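Local coordinates for beta-lactamase/D-alanine Carboxypeptidase (Yersinia pestis, PDB 3RJU), which probably acts on beta-lactams or D-alanyl peptides as a serine hydrolase of the beta-lactamase and penicillin-binding protein family, at residues I299-G304 / I310-M315; S56-A61 / F324-R329; T64-S69 / Q237-Q242; Q241-S246 / L285-M290; D11-H16 / V342-A347. All blocks are in the same frame, centred on the assembly; numbering follows the deposited sequence. Where two conformers were deposited one is given.

Contact 1 (I299-G304 / I310-M315); sequences IMQKTG and ITYMAM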
# COMPACT_ATOMS: atom_id res chain seq x y z
N ILE A 299 -12.88 9.30 3.56
CA ILE A 299 -11.67 9.09 2.79
C ILE A 299 -11.27 7.62 2.81
O ILE A 299 -11.25 6.99 3.87
CB ILE A 299 -10.52 9.95 3.38
CG1 ILE A 299 -10.76 11.44 3.08
CG2 ILE A 299 -9.14 9.48 2.86
CD1 ILE A 299 -9.85 12.39 3.87
N MSE A 300 -10.96 7.08 1.63
CA MSE A 300 -10.33 5.78 1.48
C MSE A 300 -8.84 6.02 1.36
O MSE A 300 -8.41 6.81 0.50
CB MSE A 300 -10.82 5.09 0.19
CG MSE A 300 -12.26 4.66 0.23
SE MSE A 300 -12.52 3.18 1.47
CE MSE A 300 -11.79 1.78 0.39
N GLN A 301 -8.05 5.33 2.18
CA GLN A 301 -6.63 5.64 2.23
C GLN A 301 -5.73 4.45 2.56
O GLN A 301 -6.20 3.38 2.98
CB GLN A 301 -6.36 6.83 3.18
CG GLN A 301 -6.90 6.69 4.61
CD GLN A 301 -5.98 5.91 5.57
OE1 GLN A 301 -5.01 5.26 5.16
NE2 GLN A 301 -6.27 6.00 6.85
N LYS A 302 -4.44 4.64 2.32
CA LYS A 302 -3.42 3.69 2.77
C LYS A 302 -2.14 4.46 3.05
O LYS A 302 -1.78 5.35 2.29
CB LYS A 302 -3.14 2.61 1.72
CG LYS A 302 -2.10 1.57 2.19
CD LYS A 302 -2.66 0.69 3.33
CE LYS A 302 -1.59 -0.19 3.99
NZ LYS A 302 -0.83 0.54 5.05
N THR A 303 -1.50 4.11 4.16
CA THR A 303 -0.24 4.70 4.58
C THR A 303 0.93 3.76 4.26
O THR A 303 0.76 2.54 4.14
CB THR A 303 -0.23 4.93 6.10
OG1 THR A 303 -0.51 3.69 6.77
CG2 THR A 303 -1.29 5.94 6.51
N GLY A 304 2.14 4.30 4.16
CA GLY A 304 3.31 3.48 3.97
C GLY A 304 4.56 4.16 4.47
O GLY A 304 4.68 5.38 4.43
N ILE A 310 8.28 7.72 2.94
CA ILE A 310 6.91 7.64 3.45
C ILE A 310 5.94 7.95 2.31
O ILE A 310 6.21 8.80 1.45
CB ILE A 310 6.65 8.57 4.66
CG1 ILE A 310 7.06 10.02 4.37
CG2 ILE A 310 7.35 8.00 5.91
CD1 ILE A 310 6.61 10.96 5.48
N THR A 311 4.82 7.23 2.29
CA THR A 311 3.85 7.37 1.22
C THR A 311 2.45 7.42 1.79
O THR A 311 2.18 6.91 2.88
CB THR A 311 3.92 6.19 0.22
OG1 THR A 311 3.92 4.96 0.94
CG2 THR A 311 5.18 6.24 -0.63
N TYR A 312 1.56 8.05 1.05
CA TYR A 312 0.17 8.10 1.47
C TYR A 312 -0.69 8.27 0.24
O TYR A 312 -0.36 9.05 -0.68
CB TYR A 312 -0.03 9.27 2.43
CG TYR A 312 -1.42 9.42 3.03
CD1 TYR A 312 -2.02 8.37 3.75
CD2 TYR A 312 -2.13 10.62 2.89
CE1 TYR A 312 -3.28 8.53 4.31
CE2 TYR A 312 -3.39 10.78 3.46
CZ TYR A 312 -3.97 9.73 4.16
OH TYR A 312 -5.23 9.86 4.72
N MSE A 313 -1.80 7.55 0.20
CA MSE A 313 -2.78 7.73 -0.85
C MSE A 313 -4.13 7.96 -0.18
O MSE A 313 -4.50 7.20 0.73
CB MSE A 313 -2.86 6.50 -1.76
CG MSE A 313 -3.85 6.68 -2.90
SE MSE A 313 -3.85 5.21 -4.16
CE MSE A 313 -2.01 5.33 -4.76
N ALA A 314 -4.84 9.00 -0.59
CA ALA A 314 -6.13 9.32 -0.00
C ALA A 314 -7.08 9.62 -1.14
O ALA A 314 -6.73 10.39 -2.05
CB ALA A 314 -6.02 10.54 0.93
N MSE A 315 -8.28 9.06 -1.12
CA MSE A 315 -9.18 9.39 -2.20
C MSE A 315 -10.62 9.39 -1.77
O MSE A 315 -11.00 8.78 -0.76
CB MSE A 315 -8.98 8.45 -3.38
CG MSE A 315 -9.34 7.02 -3.09
SE MSE A 315 -9.46 5.93 -4.71
CE MSE A 315 -7.57 5.89 -5.21

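Contact 2 (S56-A61 / F324-R329); sequences SLIRIA and FVVVTR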
# COMPACT_ATOMS: atom_id res chain seq x y z
N SER A 56 11.28 9.43 -11.28
CA SER A 56 12.10 9.12 -10.11
C SER A 56 11.62 7.81 -9.48
O SER A 56 10.41 7.62 -9.28
CB SER A 56 12.05 10.25 -9.08
OG SER A 56 12.74 11.39 -9.53
N LEU A 57 12.55 6.91 -9.17
CA LEU A 57 12.16 5.66 -8.52
C LEU A 57 11.90 5.92 -7.05
O LEU A 57 12.64 6.67 -6.39
CB LEU A 57 13.22 4.55 -8.70
CG LEU A 57 12.64 3.13 -8.70
CD1 LEU A 57 11.81 2.88 -9.95
CD2 LEU A 57 13.73 2.07 -8.56
N ILE A 58 10.87 5.28 -6.54
CA ILE A 58 10.49 5.42 -5.14
C ILE A 58 10.19 4.04 -4.56
O ILE A 58 9.87 3.11 -5.31
CB ILE A 58 9.25 6.32 -4.98
CG1 ILE A 58 8.03 5.70 -5.68
CG2 ILE A 58 9.52 7.71 -5.55
CD1 ILE A 58 6.76 6.57 -5.58
N ARG A 59 10.30 3.90 -3.24
CA ARG A 59 9.72 2.75 -2.56
C ARG A 59 8.30 3.13 -2.13
O ARG A 59 8.12 4.12 -1.40
CB ARG A 59 10.53 2.37 -1.32
CG ARG A 59 11.99 2.03 -1.61
CD ARG A 59 12.66 1.46 -0.37
NE ARG A 59 14.11 1.30 -0.49
CZ ARG A 59 14.72 0.16 -0.82
NH1 ARG A 59 14.02 -0.95 -1.07
NH2 ARG A 59 16.04 0.12 -0.87
N ILE A 60 7.30 2.39 -2.59
CA ILE A 60 5.94 2.72 -2.16
C ILE A 60 5.59 2.10 -0.81
O ILE A 60 4.53 2.39 -0.25
CB ILE A 60 4.86 2.39 -3.23
CG1 ILE A 60 4.67 0.87 -3.39
CG2 ILE A 60 5.22 3.05 -4.58
CD1 ILE A 60 3.51 0.53 -4.36
N ALA A 61 6.48 1.26 -0.29
CA ALA A 61 6.26 0.63 1.01
C ALA A 61 4.88 -0.02 1.02
O ALA A 61 4.52 -0.67 0.05
CB ALA A 61 6.45 1.64 2.17
N PHE A 324 -1.90 11.12 -4.22
CA PHE A 324 -0.79 10.26 -3.81
C PHE A 324 0.41 11.15 -3.51
O PHE A 324 0.74 12.05 -4.30
CB PHE A 324 -0.41 9.31 -4.95
CG PHE A 324 0.85 8.53 -4.68
CD1 PHE A 324 0.87 7.53 -3.70
CD2 PHE A 324 2.01 8.77 -5.40
CE1 PHE A 324 2.03 6.81 -3.43
CE2 PHE A 324 3.17 8.05 -5.14
CZ PHE A 324 3.17 7.06 -4.16
N VAL A 325 1.10 10.87 -2.41
CA VAL A 325 2.28 11.64 -2.08
C VAL A 325 3.40 10.70 -1.65
O VAL A 325 3.16 9.66 -1.04
CB VAL A 325 2.01 12.71 -0.97
CG1 VAL A 325 1.59 12.03 0.33
CG2 VAL A 325 3.24 13.58 -0.75
N VAL A 326 4.62 11.05 -2.03
CA VAL A 326 5.78 10.30 -1.59
C VAL A 326 6.81 11.32 -1.11
O VAL A 326 7.05 12.36 -1.76
CB VAL A 326 6.38 9.39 -2.71
CG1 VAL A 326 6.66 10.16 -4.01
CG2 VAL A 326 7.66 8.71 -2.18
N VAL A 327 7.39 11.04 0.05
CA VAL A 327 8.42 11.89 0.63
C VAL A 327 9.60 11.04 1.04
O VAL A 327 9.44 9.94 1.57
CB VAL A 327 7.83 12.64 1.88
CG1 VAL A 327 8.91 13.01 2.91
CG2 VAL A 327 7.00 13.85 1.46
N THR A 328 10.81 11.52 0.78
CA THR A 328 11.98 10.96 1.43
C THR A 328 12.24 11.70 2.76
O THR A 328 12.23 12.94 2.82
CB THR A 328 13.21 11.02 0.52
OG1 THR A 328 13.24 12.31 -0.10
CG2 THR A 328 13.15 9.95 -0.56
N ARG A 329 12.44 10.94 3.84
CA ARG A 329 12.51 11.51 5.19
C ARG A 329 13.79 12.30 5.44
O ARG A 329 14.86 11.92 4.98
CB ARG A 329 12.47 10.38 6.23
CG ARG A 329 11.16 9.59 6.27
CD ARG A 329 11.13 8.72 7.53
NE ARG A 329 11.03 9.55 8.72
CZ ARG A 329 12.03 9.79 9.57
NH1 ARG A 329 11.84 10.60 10.62
NH2 ARG A 329 13.23 9.25 9.39

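Contact 3 (T64-S69 / Q237-Q242); sequences TKLMTS and QHWMQQ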
# COMPACT_ATOMS: atom_id res chain seq x y z
N THR A 64 2.00 -1.20 -1.36
CA THR A 64 2.12 -2.55 -1.92
C THR A 64 0.92 -3.42 -1.54
O THR A 64 0.42 -4.19 -2.36
CB THR A 64 3.41 -3.25 -1.42
OG1 THR A 64 4.55 -2.57 -1.93
CG2 THR A 64 3.45 -4.73 -1.88
N LYS A 65 0.45 -3.30 -0.30
CA LYS A 65 -0.66 -4.14 0.18
C LYS A 65 -1.93 -3.95 -0.65
O LYS A 65 -2.69 -4.91 -0.83
CB LYS A 65 -0.96 -3.84 1.64
CG LYS A 65 0.17 -4.23 2.58
CD LYS A 65 -0.22 -4.02 4.04
CE LYS A 65 0.82 -4.57 5.01
NZ LYS A 65 2.14 -3.84 4.91
N LEU A 66 -2.16 -2.74 -1.15
CA LEU A 66 -3.34 -2.50 -2.02
C LEU A 66 -3.25 -3.30 -3.31
O LEU A 66 -4.26 -3.75 -3.85
CB LEU A 66 -3.48 -1.01 -2.34
CG LEU A 66 -3.54 -0.06 -1.14
CD1 LEU A 66 -3.76 1.37 -1.64
CD2 LEU A 66 -4.64 -0.51 -0.18
N MSE A 67 -2.03 -3.47 -3.81
CA MSE A 67 -1.84 -4.28 -5.01
C MSE A 67 -1.97 -5.78 -4.72
O MSE A 67 -2.49 -6.53 -5.54
CB MSE A 67 -0.49 -3.95 -5.66
CG MSE A 67 -0.44 -2.50 -6.14
SE MSE A 67 1.17 -1.99 -7.05
CE MSE A 67 0.85 -0.05 -7.13
N THR A 68 -1.50 -6.23 -3.56
CA THR A 68 -1.71 -7.62 -3.17
C THR A 68 -3.20 -7.92 -3.09
O THR A 68 -3.67 -8.91 -3.63
CB THR A 68 -1.05 -7.92 -1.83
OG1 THR A 68 0.28 -7.37 -1.85
CG2 THR A 68 -0.99 -9.43 -1.58
N SER A 69 -3.95 -7.04 -2.43
CA SER A 69 -5.41 -7.23 -2.39
C SER A 69 -6.06 -7.13 -3.76
O SER A 69 -7.02 -7.85 -4.06
CB SER A 69 -6.05 -6.28 -1.37
OG SER A 69 -5.85 -6.81 -0.06
N GLN A 237 0.43 7.40 -10.70
CA GLN A 237 -0.70 8.16 -11.26
C GLN A 237 -1.62 7.22 -12.05
O GLN A 237 -2.84 7.24 -11.90
CB GLN A 237 -0.22 9.30 -12.17
CG GLN A 237 -1.36 10.08 -12.79
CD GLN A 237 -0.92 10.90 -14.00
OE1 GLN A 237 0.19 11.44 -14.02
NE2 GLN A 237 -1.79 11.00 -15.01
N HIS A 238 -1.02 6.42 -12.93
CA HIS A 238 -1.80 5.52 -13.77
C HIS A 238 -2.56 4.48 -12.94
O HIS A 238 -3.72 4.19 -13.24
CB HIS A 238 -0.91 4.84 -14.82
CG HIS A 238 -0.29 5.80 -15.78
ND1 HIS A 238 -1.03 6.72 -16.49
CD2 HIS A 238 1.00 6.00 -16.15
CE1 HIS A 238 -0.23 7.44 -17.25
NE2 HIS A 238 1.01 7.03 -17.07
N TRP A 239 -1.93 3.97 -11.89
CA TRP A 239 -2.58 2.99 -11.02
C TRP A 239 -3.76 3.62 -10.29
O TRP A 239 -4.87 3.07 -10.26
CB TRP A 239 -1.59 2.41 -10.00
CG TRP A 239 -2.16 1.24 -9.27
CD1 TRP A 239 -2.21 -0.03 -9.73
CD2 TRP A 239 -2.76 1.23 -7.97
NE1 TRP A 239 -2.82 -0.85 -8.80
CE2 TRP A 239 -3.16 -0.10 -7.71
CE3 TRP A 239 -2.99 2.21 -7.00
CZ2 TRP A 239 -3.79 -0.47 -6.52
CZ3 TRP A 239 -3.62 1.85 -5.82
CH2 TRP A 239 -4.01 0.51 -5.59
N MSE A 240 -3.53 4.80 -9.72
CA MSE A 240 -4.57 5.45 -8.94
C MSE A 240 -5.76 5.83 -9.83
O MSE A 240 -6.92 5.78 -9.39
CB MSE A 240 -3.98 6.70 -8.26
CG MSE A 240 -4.97 7.40 -7.37
SE MSE A 240 -4.16 8.69 -6.14
CE MSE A 240 -3.59 10.01 -7.46
N GLN A 241 -5.49 6.20 -11.08
CA GLN A 241 -6.53 6.64 -12.01
C GLN A 241 -7.62 5.59 -12.20
O GLN A 241 -8.78 5.93 -12.46
CB GLN A 241 -5.91 7.01 -13.38
CG GLN A 241 -6.93 7.53 -14.43
CD GLN A 241 -7.54 8.84 -14.04
OE1 GLN A 241 -6.92 9.89 -14.19
NE2 GLN A 241 -8.76 8.80 -13.49
N GLN A 242 -7.28 4.30 -12.09
CA GLN A 242 -8.28 3.26 -12.34
C GLN A 242 -9.41 3.24 -11.31
O GLN A 242 -10.45 2.61 -11.54
CB GLN A 242 -7.71 1.85 -12.56
CG GLN A 242 -6.26 1.61 -12.21
CD GLN A 242 -6.01 0.22 -11.60
OE1 GLN A 242 -6.34 -0.83 -12.18
NE2 GLN A 242 -5.43 0.21 -10.43

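Contact 4 (Q241-S246 / L285-M290); sequences QQFLAS and LGWVYM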
# COMPACT_ATOMS: atom_id res chain seq x y z
N GLN A 241 -5.49 6.20 -11.08
CA GLN A 241 -6.53 6.64 -12.01
C GLN A 241 -7.62 5.59 -12.20
O GLN A 241 -8.78 5.93 -12.46
CB GLN A 241 -5.91 7.01 -13.38
CG GLN A 241 -6.93 7.53 -14.43
CD GLN A 241 -7.54 8.84 -14.04
OE1 GLN A 241 -6.92 9.89 -14.19
NE2 GLN A 241 -8.76 8.80 -13.49
N GLN A 242 -7.28 4.30 -12.09
CA GLN A 242 -8.28 3.26 -12.34
C GLN A 242 -9.41 3.24 -11.31
O GLN A 242 -10.45 2.61 -11.54
CB GLN A 242 -7.71 1.85 -12.56
CG GLN A 242 -6.26 1.61 -12.21
CD GLN A 242 -6.01 0.22 -11.60
OE1 GLN A 242 -6.34 -0.83 -12.18
NE2 GLN A 242 -5.43 0.21 -10.43
N PHE A 243 -9.23 3.94 -10.19
CA PHE A 243 -10.31 4.02 -9.19
C PHE A 243 -11.25 5.20 -9.39
O PHE A 243 -12.25 5.32 -8.69
CB PHE A 243 -9.74 4.06 -7.76
CG PHE A 243 -8.92 2.85 -7.41
CD1 PHE A 243 -9.51 1.73 -6.84
CD2 PHE A 243 -7.55 2.82 -7.67
CE1 PHE A 243 -8.76 0.60 -6.54
CE2 PHE A 243 -6.79 1.70 -7.36
CZ PHE A 243 -7.39 0.60 -6.77
N LEU A 244 -10.93 6.06 -10.35
CA LEU A 244 -11.58 7.37 -10.46
C LEU A 244 -12.14 7.54 -11.85
O LEU A 244 -11.47 7.24 -12.83
CB LEU A 244 -10.54 8.47 -10.22
CG LEU A 244 -9.79 8.35 -8.89
CD1 LEU A 244 -8.69 9.42 -8.78
CD2 LEU A 244 -10.78 8.47 -7.74
N ALA A 245 -13.36 8.06 -11.96
CA ALA A 245 -13.93 8.34 -13.27
C ALA A 245 -13.39 9.65 -13.85
O ALA A 245 -13.08 10.60 -13.13
CB ALA A 245 -15.45 8.40 -13.19
N SER A 246 -13.32 9.70 -15.18
CA SER A 246 -13.00 10.93 -15.90
C SER A 246 -13.80 10.93 -17.18
O SER A 246 -14.62 10.05 -17.41
CB SER A 246 -11.50 10.98 -16.24
OG SER A 246 -11.17 10.00 -17.21
N LEU A 285 -9.75 -4.37 2.24
CA LEU A 285 -8.69 -5.25 1.79
C LEU A 285 -7.46 -4.36 1.63
O LEU A 285 -7.18 -3.83 0.54
CB LEU A 285 -9.10 -5.90 0.46
CG LEU A 285 -10.48 -6.60 0.53
CD1 LEU A 285 -10.90 -7.15 -0.84
CD2 LEU A 285 -10.55 -7.71 1.63
N GLY A 286 -6.77 -4.14 2.74
CA GLY A 286 -5.67 -3.20 2.79
C GLY A 286 -6.15 -1.76 2.96
O GLY A 286 -5.65 -1.04 3.82
N TRP A 287 -7.09 -1.34 2.12
CA TRP A 287 -7.69 -0.02 2.22
C TRP A 287 -8.24 0.21 3.62
O TRP A 287 -8.76 -0.71 4.26
CB TRP A 287 -8.84 0.12 1.22
CG TRP A 287 -8.40 0.14 -0.19
CD1 TRP A 287 -8.37 -0.92 -1.08
CD2 TRP A 287 -7.90 1.28 -0.91
NE1 TRP A 287 -7.88 -0.49 -2.30
CE2 TRP A 287 -7.59 0.85 -2.22
CE3 TRP A 287 -7.68 2.63 -0.57
CZ2 TRP A 287 -7.09 1.72 -3.19
CZ3 TRP A 287 -7.18 3.48 -1.53
CH2 TRP A 287 -6.89 3.02 -2.83
N VAL A 288 -8.14 1.46 4.07
CA VAL A 288 -8.70 1.89 5.33
C VAL A 288 -9.65 3.03 5.06
O VAL A 288 -9.31 3.97 4.33
CB VAL A 288 -7.58 2.36 6.29
CG1 VAL A 288 -8.17 3.04 7.57
CG2 VAL A 288 -6.68 1.18 6.66
N TYR A 289 -10.84 2.97 5.68
CA TYR A 289 -11.83 4.02 5.49
C TYR A 289 -11.94 4.87 6.74
O TYR A 289 -12.02 4.34 7.85
CB TYR A 289 -13.21 3.42 5.17
CG TYR A 289 -14.31 4.46 5.12
CD1 TYR A 289 -14.37 5.37 4.08
CD2 TYR A 289 -15.29 4.52 6.11
CE1 TYR A 289 -15.38 6.33 4.02
CE2 TYR A 289 -16.30 5.48 6.06
CZ TYR A 289 -16.34 6.37 5.01
OH TYR A 289 -17.33 7.33 4.95
N MSE A 290 -11.91 6.18 6.54
CA MSE A 290 -12.15 7.14 7.62
C MSE A 290 -13.43 7.89 7.30
O MSE A 290 -13.55 8.49 6.22
CB MSE A 290 -10.98 8.13 7.74
CG MSE A 290 -9.64 7.43 7.98
SE MSE A 290 -8.16 8.63 8.33
CE MSE A 290 -8.29 9.81 6.79

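Contact 5 (D11-H16 / V342-A347); sequences DQYAEH and VNQLVA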
# COMPACT_ATOMS: atom_id res chain seq x y z
N ASP A 11 -1.84 24.22 -5.05
CA ASP A 11 -0.79 25.15 -4.64
C ASP A 11 -0.98 25.74 -3.25
O ASP A 11 -0.02 26.21 -2.65
CB ASP A 11 -0.66 26.29 -5.65
CG ASP A 11 -0.05 25.84 -6.95
OD1 ASP A 11 0.61 24.78 -6.97
OD2 ASP A 11 -0.24 26.56 -7.95
N GLN A 12 -2.21 25.76 -2.75
CA GLN A 12 -2.45 26.19 -1.38
C GLN A 12 -1.82 25.24 -0.35
O GLN A 12 -1.57 25.64 0.79
CB GLN A 12 -3.96 26.30 -1.10
CG GLN A 12 -4.68 27.39 -1.86
CD GLN A 12 -6.19 27.23 -1.74
OE1 GLN A 12 -6.67 26.50 -0.88
NE2 GLN A 12 -6.93 27.88 -2.61
N TYR A 13 -1.58 23.99 -0.76
CA TYR A 13 -1.15 22.94 0.17
C TYR A 13 0.21 22.34 -0.11
O TYR A 13 0.89 21.91 0.83
CB TYR A 13 -2.18 21.79 0.22
CG TYR A 13 -3.43 22.23 0.94
CD1 TYR A 13 -3.53 22.08 2.32
CD2 TYR A 13 -4.48 22.84 0.26
CE1 TYR A 13 -4.64 22.50 3.00
CE2 TYR A 13 -5.62 23.27 0.95
CZ TYR A 13 -5.68 23.09 2.32
OH TYR A 13 -6.78 23.52 3.01
N ALA A 14 0.59 22.26 -1.38
CA ALA A 14 1.72 21.40 -1.76
C ALA A 14 3.03 21.80 -1.07
O ALA A 14 3.72 20.96 -0.48
CB ALA A 14 1.91 21.37 -3.27
N GLU A 15 3.38 23.07 -1.14
CA GLU A 15 4.63 23.51 -0.54
C GLU A 15 4.58 23.37 0.99
O GLU A 15 5.59 23.04 1.63
CB GLU A 15 4.99 24.93 -0.96
CG GLU A 15 6.49 25.18 -0.84
CD GLU A 15 6.91 26.51 -1.42
OE1 GLU A 15 7.99 26.55 -2.06
OE2 GLU A 15 6.18 27.50 -1.24
N HIS A 16 3.41 23.58 1.59
CA HIS A 16 3.28 23.38 3.03
C HIS A 16 3.54 21.93 3.43
O HIS A 16 4.21 21.68 4.44
CB HIS A 16 1.90 23.80 3.54
CG HIS A 16 1.70 25.28 3.56
ND1 HIS A 16 2.70 26.16 3.90
CD2 HIS A 16 0.62 26.04 3.27
CE1 HIS A 16 2.24 27.40 3.83
NE2 HIS A 16 0.98 27.35 3.45
N VAL A 342 -2.27 16.23 3.27
CA VAL A 342 -3.00 15.62 2.16
C VAL A 342 -4.51 15.57 2.44
O VAL A 342 -5.32 15.89 1.57
CB VAL A 342 -2.44 14.22 1.81
CG1 VAL A 342 -3.41 13.45 0.92
CG2 VAL A 342 -1.05 14.35 1.16
N ASN A 343 -4.89 15.18 3.65
CA ASN A 343 -6.31 15.09 3.97
C ASN A 343 -6.99 16.45 3.88
O ASN A 343 -8.11 16.57 3.39
CB ASN A 343 -6.53 14.46 5.35
CG ASN A 343 -6.14 12.99 5.38
OD1 ASN A 343 -6.22 12.29 4.35
ND2 ASN A 343 -5.70 12.50 6.56
N GLN A 344 -6.29 17.49 4.34
CA GLN A 344 -6.83 18.83 4.23
C GLN A 344 -6.92 19.30 2.78
O GLN A 344 -7.87 19.99 2.41
CB GLN A 344 -6.02 19.80 5.08
CG GLN A 344 -6.19 19.51 6.55
CD GLN A 344 -5.25 20.31 7.41
OE1 GLN A 344 -4.72 21.34 7.00
NE2 GLN A 344 -5.04 19.84 8.64
N LEU A 345 -5.93 18.94 1.97
CA LEU A 345 -6.00 19.20 0.53
C LEU A 345 -7.24 18.53 -0.07
O LEU A 345 -8.00 19.15 -0.82
CB LEU A 345 -4.73 18.71 -0.17
CG LEU A 345 -4.74 18.71 -1.71
CD1 LEU A 345 -5.04 20.10 -2.30
CD2 LEU A 345 -3.40 18.20 -2.22
N VAL A 346 -7.44 17.25 0.26
CA VAL A 346 -8.59 16.51 -0.26
C VAL A 346 -9.89 17.21 0.17
O VAL A 346 -10.84 17.34 -0.62
CB VAL A 346 -8.57 15.04 0.21
CG1 VAL A 346 -9.90 14.36 -0.07
CG2 VAL A 346 -7.44 14.28 -0.50
N ALA A 347 -9.92 17.71 1.40
CA ALA A 347 -11.11 18.39 1.92
C ALA A 347 -11.41 19.66 1.11
O ALA A 347 -12.58 19.97 0.84
CB ALA A 347 -10.94 18.74 3.40
O HOH W 1 -7.21 23.12 5.91

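Contact 1 (I299-G304 / I310-M315)
M300 and M315 exchange two backbone hydrogen bonds, the shorter running 2.8 Å from M315 N to M300 O. K302 and M313 form a second such ring, and M313 N to K302 O is nearly straight, 165° at the hydrogen. At the third pair, T311 N lies 2.8 Å from G304 O. G304 leaves room for the hydroxyl of T311, whose OG1 comes within 3.4 Å of G304 CA and is hydrogen-bonded to I60 O. The two segments are the arms of an antiparallel beta hairpin in the central sheet, and K302-T303-G304 probably forms the KTG-type motif of this family. K302 NZ is hydrogen-bonded to Y159 OH, and T303 OG1 to a citrate that probably came from the crystallisation liquor but may mark the pocket. K302 NZ also turns back to T303 O at 2.7 Å. On the face bearing Q301, T303, Y312 and A314, the tyrosine does most of the packing. Its CG is anti to the backbone N (chi1 -177°), which lays the ring obliquely against the other strand: CD1 touches T303 CG2 at 3.7 Å and OH touches Q301 CB at 3.6 Å. That hydroxyl donates a hydrogen bond to N343 OD1 of helix 336-349. Farther along, I299 CG2 rests on A314 CB at 3.8 Å.

Contact 2 (S56-A61 / F324-R329)
CD1 of I58 touches F324 and V326, whereas CG2 touches V326 alone. The isoleucine CG1 lies between the backbone N and the carbonyl carbon (chi1 62°), and an extended chi2 carries CD1 straight out toward the strand. There the methyl reaches the edge of the F324 ring, almost in the ring plane and 3.9 Å from CZ, while the same CD1 lies 3.9 Å from V326 CG1. The shorter branch, CG2, packs on V326 CG2 at 4.0 Å. F324 suits this meeting because its CG is anti to the backbone N (chi1 172°), which brings the CZ/CE2 edge of the ring to I58 from the opposite direction. V326, branched at CB, offers both methyls to the isoleucine, and F309 of the neighbouring strand touches I58 and V326 alike. All three are apolar and buried, with no hydrogen bond across. I58 of the short strand 58-59, which pairs with strand 230-231, packs on strand 321-328 shortly before the probable SxxK helix start, as in serine beta-lactamases and penicillin-binding proteins.

Contact 3 (T64-S69 / Q237-Q242)
M67 lays its terminal methyl on a face of the W239 indole, and this is the dense heart of the contact. CE stands 3.8 Å from the centroid of the five-membered ring and only 6° off its normal, a CH-pi contact; SE of this selenomethionine follows at 4.7 Å, making a Met-aromatic pair. The chain gets there by extension beyond CG (chi2 -177°), with CG itself 3.9 Å from W239 CZ2. L66 joins from the preceding position on the helix, its CB 3.6 Å from W239 CH2 and its side chain crossing the indole at about a right angle. The long, unbranched methionine side chain, here with selenium, can lie along a broad flat ring, and the indole spans the gap between helices whose nearest CA atoms, of M67 and W239, are 9.5 Å apart. W239 NE1 is satisfied by E70. The other side of helix 233-241 is looser: H238 is exposed, and Q237 and Q241 are partly so, none of them touching 64-69. On the far side of helix 64-77, K65 NZ bonds S62 OG, Y159 OH and N161 OD1. The contact joins helix 233-241 to what is probably the SxxK helix of a serine beta-lactamase/penicillin-binding fold.

Contact 4 (Q241-S246 / L285-M290)
The type I turn that brings F243 up to W287 is closed by a backbone bond from L244 N to Q241 O, 3.0 Å long. The side chain of Q241 adds a longer tie, NE2 reaching L244 O at 3.2 Å from well above the carbonyl plane. With the turn so held, F243 points its ring at the indole in a T-shaped (edge-to-face) stack: the centroids of the F243 ring and the W287 six-membered ring are 5.3 Å apart and the planes stand at 70°. W287 supplies the edge. Its CZ2 comes 3.8 Å from F243 CZ, over the face but shifted toward the rim. Two bulky aromatics suit this place because they alone bridge backbones that stay far apart, 12.4 Å between F243 CA and W287 CA. F243 makes a second edge-to-face contact with W239, and W287 touches L66, M300 and M313. Since the contact across consists of a C-H edge on a pi face, the attraction is mainly dispersive with a weak electrostatic part, and no hydrogen bond crosses it.

Contact 5 (D11-H16 / V342-A347)
This is a helix-helix contact between the two ends of the chain, Y13 of helix 6-20 lying against Q344 and L345 of helix 336-349. Terminal helices packed together on one face of an antiparallel sheet are a regular feature of the serine beta-lactamase and penicillin-binding protein fold; here V342 and V346 face strands 309-316 and 321-328, while A14 touches strand 35-42. The backbones come close, 6.1 Å between the CA atoms of Y13 and L345, and the tyrosine ring lies flat on the partner helix. L345 CA sits over the middle of the ring, 3.9 Å from its centroid, in a CH-pi contact. The leucine has its CG anti to the backbone N (chi1 171°), which sends CD1 along to Y13 CD2 at 3.8 Å. On the more open flank, Q344 CB meets Y13 CE1 at 3.7 Å, with the amide plane nearly upright to the ring. Tyrosine fits such a half-buried place, its apolar ring covering the leucine while its hydroxyl reaches the solvent-facing edge. There a water hydrogen-bonded to Y13 OH at 3.0 Å, in the ring plane, donates to Q344 OE1 at 3.2 Å.

In the fold
The five contacts lie in and around the central antiparallel sheet. Contact 1 is the hairpin of neighbouring strands within it; contact 2 brings in the next strand, 321-328, and contact 4 the strand on the other side, 288-290. Contacts 3 and 4 share Q241 and Q242, with centres about 8 Å apart, and cover one face, where helix 64-77 meets helix 233-241. Contact 5 covers the opposite face, its centre about 22 Å from that of contact 3. Along the chain, contact 5 spans all the others and contact 2 encloses 3, 4 and 1, which follow in that order. The probable active-site motifs, far apart in sequence, come together between sheet and helices.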